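Local coordinates for protein phosphoribosylaminoimidazole-succinocarboxamide synthase (Pyrococcus horikoshii, PDB 4O84) that catalyses the ATP-dependent joining of L-aspartate to carboxyaminoimidazole ribotide, giving SAICAR in de novo purine biosynthesis, at residues Val90-Val95 against Ile152-Asn157; Ile169-Phe174 against Asp195-Trp200; Asp173-Phe178 against Leu188-Ser193. One frame throughout, in Å; residues are numbered along the deposited sequence.

Contact 1: Val90-Val95 against Ile152-Asn157. With 5GP (guanosine-5'-monophosphate), chain J.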
# COMPACT_ATOMS: atom_id res chain seq x y z
N VAL A 90 13.60 13.83 -6.97
CA VAL A 90 12.17 13.68 -6.74
C VAL A 90 12.01 13.02 -5.38
O VAL A 90 12.42 11.88 -5.18
CB VAL A 90 11.52 12.85 -7.86
CG1 VAL A 90 10.02 12.72 -7.63
CG2 VAL A 90 11.83 13.45 -9.23
N VAL A 91 11.40 13.75 -4.45
CA VAL A 91 11.25 13.31 -3.09
C VAL A 91 9.80 12.98 -2.78
O VAL A 91 8.89 13.78 -3.04
CB VAL A 91 11.81 14.34 -2.07
CG1 VAL A 91 11.49 13.93 -0.63
CG2 VAL A 91 13.31 14.51 -2.23
N VAL A 92 9.60 11.77 -2.24
CA VAL A 92 8.28 11.33 -1.77
C VAL A 92 8.28 11.23 -0.25
O VAL A 92 9.18 10.61 0.36
CB VAL A 92 7.87 9.97 -2.39
CG1 VAL A 92 6.43 9.63 -1.99
CG2 VAL A 92 7.98 10.00 -3.90
N ARG A 93 7.26 11.82 0.37
CA ARG A 93 7.19 11.91 1.81
C ARG A 93 5.89 11.28 2.32
O ARG A 93 4.80 11.58 1.83
CB ARG A 93 7.35 13.38 2.25
CG ARG A 93 8.36 14.15 1.41
CD ARG A 93 8.68 15.54 1.96
NE ARG A 93 9.57 15.46 3.10
CZ ARG A 93 10.78 16.00 3.16
NH1 ARG A 93 11.53 15.83 4.25
NH2 ARG A 93 11.25 16.73 2.15
N ASN A 94 6.01 10.38 3.30
CA ASN A 94 4.84 9.77 3.97
C ASN A 94 4.62 10.28 5.39
O ASN A 94 3.50 10.28 5.90
CB ASN A 94 5.00 8.25 4.02
CG ASN A 94 5.12 7.65 2.64
OD1 ASN A 94 4.25 7.85 1.81
ND2 ASN A 94 6.23 6.95 2.37
N VAL A 95 5.73 10.66 6.02
CA VAL A 95 5.75 11.07 7.42
C VAL A 95 6.59 12.35 7.44
O VAL A 95 7.60 12.43 6.77
CB VAL A 95 6.38 9.95 8.31
CG1 VAL A 95 6.66 10.43 9.71
CG2 VAL A 95 5.49 8.72 8.33
N ILE A 152 5.15 7.49 -11.45
CA ILE A 152 6.09 6.42 -11.16
C ILE A 152 6.53 6.53 -9.70
O ILE A 152 6.50 5.54 -8.95
CB ILE A 152 7.31 6.41 -12.12
CG1 ILE A 152 6.84 6.20 -13.57
CG2 ILE A 152 8.29 5.30 -11.76
CD1 ILE A 152 7.92 6.39 -14.61
N ALA A 153 6.90 7.75 -9.28
CA ALA A 153 7.42 7.95 -7.93
C ALA A 153 6.44 7.45 -6.87
O ALA A 153 6.85 6.84 -5.90
CB ALA A 153 7.81 9.39 -7.68
N LEU A 154 5.15 7.69 -7.09
CA LEU A 154 4.12 7.33 -6.13
C LEU A 154 3.86 5.83 -6.11
O LEU A 154 3.55 5.26 -5.06
CB LEU A 154 2.83 8.12 -6.41
CG LEU A 154 2.89 9.60 -5.98
CD1 LEU A 154 1.78 10.43 -6.64
CD2 LEU A 154 2.80 9.68 -4.46
N LYS A 155 4.01 5.20 -7.27
CA LYS A 155 3.88 3.76 -7.41
C LYS A 155 5.04 3.10 -6.67
O LYS A 155 4.85 2.19 -5.85
CB LYS A 155 3.88 3.41 -8.89
CG LYS A 155 3.42 2.03 -9.24
CD LYS A 155 3.10 1.98 -10.73
N VAL A 156 6.25 3.60 -6.94
CA VAL A 156 7.45 3.17 -6.22
C VAL A 156 7.27 3.37 -4.72
O VAL A 156 7.56 2.45 -3.92
CB VAL A 156 8.69 3.92 -6.72
CG1 VAL A 156 9.85 3.74 -5.74
CG2 VAL A 156 9.05 3.43 -8.12
N ASN A 157 6.77 4.55 -4.33
CA ASN A 157 6.52 4.81 -2.92
C ASN A 157 5.67 3.72 -2.28
O ASN A 157 6.03 3.20 -1.22
CB ASN A 157 5.85 6.17 -2.68
CG ASN A 157 5.61 6.44 -1.21
OD1 ASN A 157 6.56 6.43 -0.42
ND2 ASN A 157 4.34 6.69 -0.82
P 5GP J . 15.16 16.57 3.37
O1P 5GP J . 14.16 16.44 4.50
O2P 5GP J . 16.55 16.84 3.89
O3P 5GP J . 14.69 17.45 2.24
O5' 5GP J . 15.31 15.13 2.61
C5' 5GP J . 14.21 14.31 2.18
C4' 5GP J . 14.60 12.86 1.84
O4' 5GP J . 15.31 12.79 0.60
C3' 5GP J . 15.54 12.18 2.84
O3' 5GP J . 15.28 10.77 2.83
C2' 5GP J . 16.93 12.42 2.29
O2' 5GP J . 17.86 11.41 2.71
C1' 5GP J . 16.67 12.39 0.79
N9 5GP J . 17.59 13.32 0.10
C8 5GP J . 17.28 14.56 -0.34
N7 5GP J . 18.35 15.14 -0.94
C5 5GP J . 19.37 14.27 -0.88
C6 5GP J . 20.79 14.24 -1.32
O6 5GP J . 21.28 15.23 -1.91
N1 5GP J . 21.52 13.14 -1.08
C2 5GP J . 21.01 12.06 -0.45
N2 5GP J . 21.82 10.98 -0.23
N3 5GP J . 19.71 12.01 -0.01
C4 5GP J . 18.86 13.06 -0.20

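Contact 2: Ile169-Phe174 against Asp195-Trp200. With 5GP (guanosine-5'-monophosphate), chain J.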
# COMPACT_ATOMS: atom_id res chain seq x y z
N ILE A 169 9.41 -1.41 9.48
CA ILE A 169 10.17 -0.24 9.04
C ILE A 169 9.25 0.79 8.36
O ILE A 169 8.57 0.47 7.39
CB ILE A 169 11.33 -0.62 8.07
CG1 ILE A 169 12.31 -1.61 8.73
CG2 ILE A 169 12.06 0.64 7.60
CD1 ILE A 169 13.24 -2.32 7.75
N ILE A 170 9.24 2.02 8.87
CA ILE A 170 8.51 3.13 8.28
C ILE A 170 9.34 3.78 7.18
O ILE A 170 10.46 4.29 7.41
CB ILE A 170 8.14 4.19 9.34
CG1 ILE A 170 7.34 3.56 10.48
CG2 ILE A 170 7.39 5.37 8.72
CD1 ILE A 170 7.42 4.34 11.77
N LEU A 171 8.81 3.77 5.97
CA LEU A 171 9.38 4.60 4.93
C LEU A 171 8.91 6.03 5.18
O LEU A 171 7.79 6.39 4.84
CB LEU A 171 8.95 4.12 3.55
CG LEU A 171 9.59 4.86 2.35
CD1 LEU A 171 11.10 4.79 2.42
CD2 LEU A 171 9.09 4.26 1.04
N VAL A 172 9.76 6.82 5.84
CA VAL A 172 9.43 8.20 6.21
C VAL A 172 9.43 9.12 4.99
O VAL A 172 8.47 9.84 4.73
CB VAL A 172 10.38 8.71 7.33
CG1 VAL A 172 10.30 10.23 7.49
CG2 VAL A 172 10.05 8.00 8.65
N ASP A 173 10.52 9.08 4.22
CA ASP A 173 10.62 9.81 2.95
C ASP A 173 11.82 9.23 2.22
O ASP A 173 12.57 8.41 2.81
CB ASP A 173 10.74 11.34 3.16
CG ASP A 173 11.91 11.73 4.07
OD1 ASP A 173 13.01 11.18 3.94
OD2 ASP A 173 11.74 12.60 4.95
N PHE A 174 12.01 9.62 0.96
CA PHE A 174 13.13 9.15 0.14
C PHE A 174 13.26 9.98 -1.13
O PHE A 174 12.29 10.63 -1.53
CB PHE A 174 13.03 7.64 -0.17
CG PHE A 174 11.88 7.25 -1.08
CD1 PHE A 174 12.13 6.73 -2.35
CD2 PHE A 174 10.56 7.35 -0.66
CE1 PHE A 174 11.08 6.34 -3.19
CE2 PHE A 174 9.52 6.97 -1.50
CZ PHE A 174 9.77 6.47 -2.76
N ASP A 195 21.18 5.65 2.51
CA ASP A 195 21.75 6.95 2.18
C ASP A 195 20.70 7.93 1.63
O ASP A 195 20.77 9.15 1.89
CB ASP A 195 22.89 6.81 1.16
CG ASP A 195 24.26 6.68 1.83
OD1 ASP A 195 25.27 6.92 1.12
OD2 ASP A 195 24.34 6.34 3.04
N THR A 196 19.72 7.38 0.89
CA THR A 196 18.76 8.20 0.13
C THR A 196 17.29 8.07 0.56
O THR A 196 16.39 8.59 -0.13
CB THR A 196 18.83 7.85 -1.37
OG1 THR A 196 18.51 6.47 -1.53
CG2 THR A 196 20.20 8.16 -1.91
N CYS A 197 17.05 7.37 1.67
CA CYS A 197 15.73 7.18 2.26
C CYS A 197 15.79 7.50 3.75
O CYS A 197 16.83 7.32 4.38
CB CYS A 197 15.29 5.71 2.18
SG CYS A 197 15.18 4.93 0.57
N ARG A 198 14.68 7.92 4.33
CA ARG A 198 14.55 7.89 5.78
C ARG A 198 13.77 6.66 6.19
O ARG A 198 12.61 6.48 5.79
CB ARG A 198 13.90 9.17 6.34
CG ARG A 198 14.86 10.34 6.48
CD ARG A 198 14.33 11.47 7.36
NE ARG A 198 15.23 12.63 7.32
CZ ARG A 198 15.05 13.73 6.60
NH1 ARG A 198 13.95 13.91 5.85
NH2 ARG A 198 15.96 14.69 6.63
N PHE A 199 14.43 5.81 6.97
CA PHE A 199 13.81 4.61 7.54
C PHE A 199 13.74 4.75 9.04
O PHE A 199 14.77 5.05 9.70
CB PHE A 199 14.66 3.36 7.26
CG PHE A 199 14.88 3.05 5.80
CD1 PHE A 199 13.84 3.06 4.87
CD2 PHE A 199 16.16 2.67 5.38
CE1 PHE A 199 14.08 2.74 3.54
CE2 PHE A 199 16.40 2.33 4.06
CZ PHE A 199 15.36 2.36 3.14
N TRP A 200 12.56 4.53 9.61
CA TRP A 200 12.42 4.47 11.07
C TRP A 200 11.91 3.13 11.49
O TRP A 200 11.03 2.55 10.85
CB TRP A 200 11.45 5.51 11.64
CG TRP A 200 11.82 6.97 11.45
CD1 TRP A 200 13.00 7.50 10.94
CD2 TRP A 200 11.01 8.13 11.82
NE1 TRP A 200 12.96 8.87 10.93
CE2 TRP A 200 11.79 9.31 11.45
CE3 TRP A 200 9.75 8.30 12.37
CZ2 TRP A 200 11.31 10.60 11.64
CZ3 TRP A 200 9.27 9.60 12.56
CH2 TRP A 200 10.03 10.72 12.21
P 5GP J . 15.16 16.57 3.37
O1P 5GP J . 14.16 16.44 4.50
O2P 5GP J . 16.55 16.84 3.89
O3P 5GP J . 14.69 17.45 2.24
O5' 5GP J . 15.31 15.13 2.61
C5' 5GP J . 14.21 14.31 2.18
C4' 5GP J . 14.60 12.86 1.84
O4' 5GP J . 15.31 12.79 0.60
C3' 5GP J . 15.54 12.18 2.84
O3' 5GP J . 15.28 10.77 2.83
C2' 5GP J . 16.93 12.42 2.29
O2' 5GP J . 17.86 11.41 2.71
C1' 5GP J . 16.67 12.39 0.79
N9 5GP J . 17.59 13.32 0.10
C8 5GP J . 17.28 14.56 -0.34
N7 5GP J . 18.35 15.14 -0.94
C5 5GP J . 19.37 14.27 -0.88
C6 5GP J . 20.79 14.24 -1.32
O6 5GP J . 21.28 15.23 -1.91
N1 5GP J . 21.52 13.14 -1.08
C2 5GP J . 21.01 12.06 -0.45
N2 5GP J . 21.82 10.98 -0.23
N3 5GP J . 19.71 12.01 -0.01
C4 5GP J . 18.86 13.06 -0.20

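Contact 3: Asp173-Phe178 against Leu188-Ser193. With 5GP (guanosine-5'-monophosphate), chain J.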
# COMPACT_ATOMS: atom_id res chain seq x y z
N ASP A 173 10.52 9.08 4.22
CA ASP A 173 10.62 9.81 2.95
C ASP A 173 11.82 9.23 2.22
O ASP A 173 12.57 8.41 2.81
CB ASP A 173 10.74 11.34 3.16
CG ASP A 173 11.91 11.73 4.07
OD1 ASP A 173 13.01 11.18 3.94
OD2 ASP A 173 11.74 12.60 4.95
N PHE A 174 12.01 9.62 0.96
CA PHE A 174 13.13 9.15 0.14
C PHE A 174 13.26 9.98 -1.13
O PHE A 174 12.29 10.63 -1.53
CB PHE A 174 13.03 7.64 -0.17
CG PHE A 174 11.88 7.25 -1.08
CD1 PHE A 174 12.13 6.73 -2.35
CD2 PHE A 174 10.56 7.35 -0.66
CE1 PHE A 174 11.08 6.34 -3.19
CE2 PHE A 174 9.52 6.97 -1.50
CZ PHE A 174 9.77 6.47 -2.76
N LYS A 175 14.45 9.94 -1.73
CA LYS A 175 14.76 10.67 -2.96
C LYS A 175 15.00 9.69 -4.11
O LYS A 175 15.72 8.72 -3.97
CB LYS A 175 16.00 11.54 -2.78
CG LYS A 175 16.56 12.14 -4.09
CD LYS A 175 18.03 12.55 -3.99
CE LYS A 175 19.00 11.38 -3.81
NZ LYS A 175 19.53 10.82 -5.07
N LEU A 176 14.39 9.99 -5.25
CA LEU A 176 14.57 9.23 -6.49
C LEU A 176 15.16 10.14 -7.54
O LEU A 176 15.00 11.38 -7.49
CB LEU A 176 13.24 8.67 -6.99
CG LEU A 176 12.49 7.67 -6.12
CD1 LEU A 176 11.19 7.23 -6.78
CD2 LEU A 176 13.37 6.45 -5.79
N GLU A 177 15.86 9.52 -8.49
CA GLU A 177 16.29 10.18 -9.70
C GLU A 177 15.91 9.32 -10.91
O GLU A 177 15.74 8.09 -10.81
CB GLU A 177 17.78 10.49 -9.68
CG GLU A 177 18.18 11.35 -8.48
CD GLU A 177 19.65 11.74 -8.46
OE1 GLU A 177 20.33 11.77 -9.52
OE2 GLU A 177 20.14 12.05 -7.36
N PHE A 178 15.78 10.00 -12.04
CA PHE A 178 15.17 9.45 -13.23
C PHE A 178 15.95 9.91 -14.44
O PHE A 178 16.56 11.01 -14.45
CB PHE A 178 13.73 9.95 -13.38
CG PHE A 178 12.76 9.35 -12.40
CD1 PHE A 178 12.19 8.11 -12.63
CD2 PHE A 178 12.40 10.05 -11.25
CE1 PHE A 178 11.29 7.57 -11.73
CE2 PHE A 178 11.50 9.51 -10.34
CZ PHE A 178 10.94 8.27 -10.58
N LEU A 188 13.85 4.71 -13.78
CA LEU A 188 14.35 4.99 -12.44
C LEU A 188 15.86 4.72 -12.32
O LEU A 188 16.36 3.70 -12.78
CB LEU A 188 13.56 4.18 -11.41
CG LEU A 188 13.91 4.43 -9.94
CD1 LEU A 188 13.55 5.84 -9.53
CD2 LEU A 188 13.19 3.41 -9.06
N ALA A 189 16.59 5.65 -11.72
CA ALA A 189 18.04 5.60 -11.75
C ALA A 189 18.64 5.80 -10.35
O ALA A 189 17.98 5.52 -9.35
CB ALA A 189 18.57 6.66 -12.71
N ASP A 190 19.87 6.30 -10.29
CA ASP A 190 20.62 6.53 -9.05
C ASP A 190 20.60 5.29 -8.14
O ASP A 190 20.86 4.20 -8.62
CB ASP A 190 20.16 7.81 -8.34
CG ASP A 190 21.15 8.30 -7.29
OD1 ASP A 190 20.77 8.39 -6.12
OD2 ASP A 190 22.31 8.58 -7.62
N GLU A 191 20.28 5.46 -6.85
CA GLU A 191 20.32 4.35 -5.89
C GLU A 191 19.06 4.36 -5.03
O GLU A 191 18.31 5.32 -5.04
CB GLU A 191 21.56 4.44 -4.99
CG GLU A 191 21.43 5.49 -3.88
CD GLU A 191 22.69 5.66 -3.07
OE1 GLU A 191 23.01 4.77 -2.25
OE2 GLU A 191 23.37 6.69 -3.25
N ILE A 192 18.83 3.27 -4.30
CA ILE A 192 17.81 3.24 -3.27
C ILE A 192 18.42 2.56 -2.04
O ILE A 192 18.56 1.33 -1.97
CB ILE A 192 16.50 2.55 -3.73
CG1 ILE A 192 15.97 3.15 -5.02
CG2 ILE A 192 15.44 2.62 -2.63
CD1 ILE A 192 14.91 2.31 -5.70
N SER A 193 18.80 3.39 -1.07
CA SER A 193 19.50 2.91 0.10
C SER A 193 19.25 3.78 1.32
O SER A 193 18.62 4.85 1.21
CB SER A 193 21.01 2.78 -0.20
OG SER A 193 21.62 4.04 -0.38
P 5GP J . 15.16 16.57 3.37
O1P 5GP J . 14.16 16.44 4.50
O2P 5GP J . 16.55 16.84 3.89
O3P 5GP J . 14.69 17.45 2.24
O5' 5GP J . 15.31 15.13 2.61
C5' 5GP J . 14.21 14.31 2.18
C4' 5GP J . 14.60 12.86 1.84
O4' 5GP J . 15.31 12.79 0.60
C3' 5GP J . 15.54 12.18 2.84
O3' 5GP J . 15.28 10.77 2.83
C2' 5GP J . 16.93 12.42 2.29
O2' 5GP J . 17.86 11.41 2.71
C1' 5GP J . 16.67 12.39 0.79
N9 5GP J . 17.59 13.32 0.10
C8 5GP J . 17.28 14.56 -0.34
N7 5GP J . 18.35 15.14 -0.94
C5 5GP J . 19.37 14.27 -0.88
C6 5GP J . 20.79 14.24 -1.32
O6 5GP J . 21.28 15.23 -1.91
N1 5GP J . 21.52 13.14 -1.08
C2 5GP J . 21.01 12.06 -0.45
N2 5GP J . 21.82 10.98 -0.23
N3 5GP J . 19.71 12.01 -0.01
C4 5GP J . 18.86 13.06 -0.20
O HOH W 1 16.14 6.22 -3.03

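Contact 1: Val90-Val95 against Ile152-Asn157
Asn94, where the chain turns a corner after the strand residues 90-93, and Asn157 of helix 143-165 pair amide to amide. Followed outward, Asn157 starts with CB beside CG1 of Val92, at 3.6 Å. Asn157 CG passes still closer, 3.4 Å from Val92 CG1. With CG anti to the backbone N (chi1 -179°), the amide reaches away from the helix toward the strand. At its tip OD1 takes a hydrogen bond from Asn94 ND2 and ND2 gives one to Asn94 OD1, each 2.9 Å long. Each oxygen is met in its carbonyl plane, on a lone pair, and the two amides are nearly coplanar, 22° apart. Next to this pair the packing is apolar: Ala153 CB touches both valines from the helix side, 3.8 Å from Val92 CG2 and 4.0 Å from Val90 CG1, while Leu154 CD2 comes loosely to Val92 CG1, 4.4 Å away. Val91 and Arg93 look the other way, to guanosine monophosphate, where Arg93 NH1 binds phosphate oxygen O1P at 2.7 Å. The pair occupies both oxygens and one N-H of each buried amide; a further bond from Asn94 ND2 to Leu171 O sets the orientation of Asn94, and Asn157 follows.

Contact 2: Ile169-Phe174 against Asp195-Trp200
Two antiparallel strands, 169-180 and 197-201, pair here in the central sheet of the SAICAR synthetase fold, with a classic beta bulge at Val172 and Asp173 opposite Arg198. The pair lines part of the nucleotide pocket at Asp173, Arg198 and the loop residue Asp195. Ile170 and Trp200 make a hydrogen-bonded pair, N to O in both directions; Leu171 and Phe199 form the next, non-hydrogen-bonded pair. At the bulge Val172 N bonds Arg198 O, but Arg198 N bonds Asp173 O, and beyond it the CA atoms of Phe174 and Cys197 close to 3.9 Å. On one side of the sheet Leu171 CD1 touches Phe199 CE1 at 3.8 Å, and Cys197 SG packs on Phe174 CB at 3.5 Å, oblique to the ring. Elsewhere Val172 sends CG2 onto the indole of Trp200, a CH-pi contact 3.4 Å from the centroid of the five-membered ring and 14° off its normal. The polar end belongs to Asp173 and Arg198. Arg198 runs extended from CG to NE and brings NH1 to Asp173 OD2 at 2.7 Å, a salt bridge with OD2 met on the syn side, carboxylate and guanidinium planes 71° apart. Asp211 holds Arg198 NE from outside, which should steady the guanidinium. Bound guanosine monophosphate is gripped by both residues and by Asp195, whose backbone O accepts a bond from base N2. Arg198 NH1 reaches phosphate O1P at 2.9 Å, nearly in the guanidinium plane, and ribose O3' donates to Asp173 OD1 at 2.6 Å.

Contact 3: Asp173-Phe178 against Leu188-Ser193
Strands 169-180 and 186-188 form an antiparallel hairpin; here its end, and the loop leaving it, meet 173-178, with Phe178 and Leu188 as a non-hydrogen-bonded pair. One backbone bond crosses beside them, from Ala189 N to Glu177 O at 2.7 Å. Apolar contacts centre on Leu188 CD1, which lies over one face of the Phe178 ring, 3.9 Å from its centroid, in a CH-pi contact offset toward the rim. The same methyl, Leu188 CD1, meets Leu176 CD2 at 3.8 Å. Charged groups form a network of Lys175, Glu177 and Asp190. The lysine bends at chi3 (66°) and chi4, bringing NZ to Glu177 OE2 at 2.7 Å and Asp190 OD1 at 2.9 Å; it comes to the aspartate from above the carboxylate plane. The two carboxylates stack almost parallel, 2° apart, and the ammonium, bonded to an oxygen of each, would offset the repulsion, as would Lys13, which bridges Asp190 OD2. Lys175 CD and CE lie over the face of the bound guanine. Lys175 CB is 3.7 Å from ribose O4', so this network adjoins the pocket. A water bridges the two backbones where they diverge, donating to Lys175 O at 2.7 Å and to Glu191 O at 3.1 Å.

Overall arrangement
Strand 169-180 ties the three contacts together, their centres 10 to 11 Å apart. Along the chain contact 1 closes first, and helix 143-165 leads directly into that strand. Contacts 2 and 3 then both start from it, sharing Asp173 and Phe174, and reach 195-200 and 188-193 respectively. Strand 84-93 of contact 1 and strand 197-201 of contact 2 both pair with strand 169-180 in one antiparallel sheet, while the helix covers one face, its Asn157 touching the Phe174 ring. Guanosine monophosphate lies against all three contacts: neighbouring strands hold its phosphate and ribose, the loop before strand 197-201 its base. This is probably the site of the ribotide substrate, which carries the same ribose 5-phosphate.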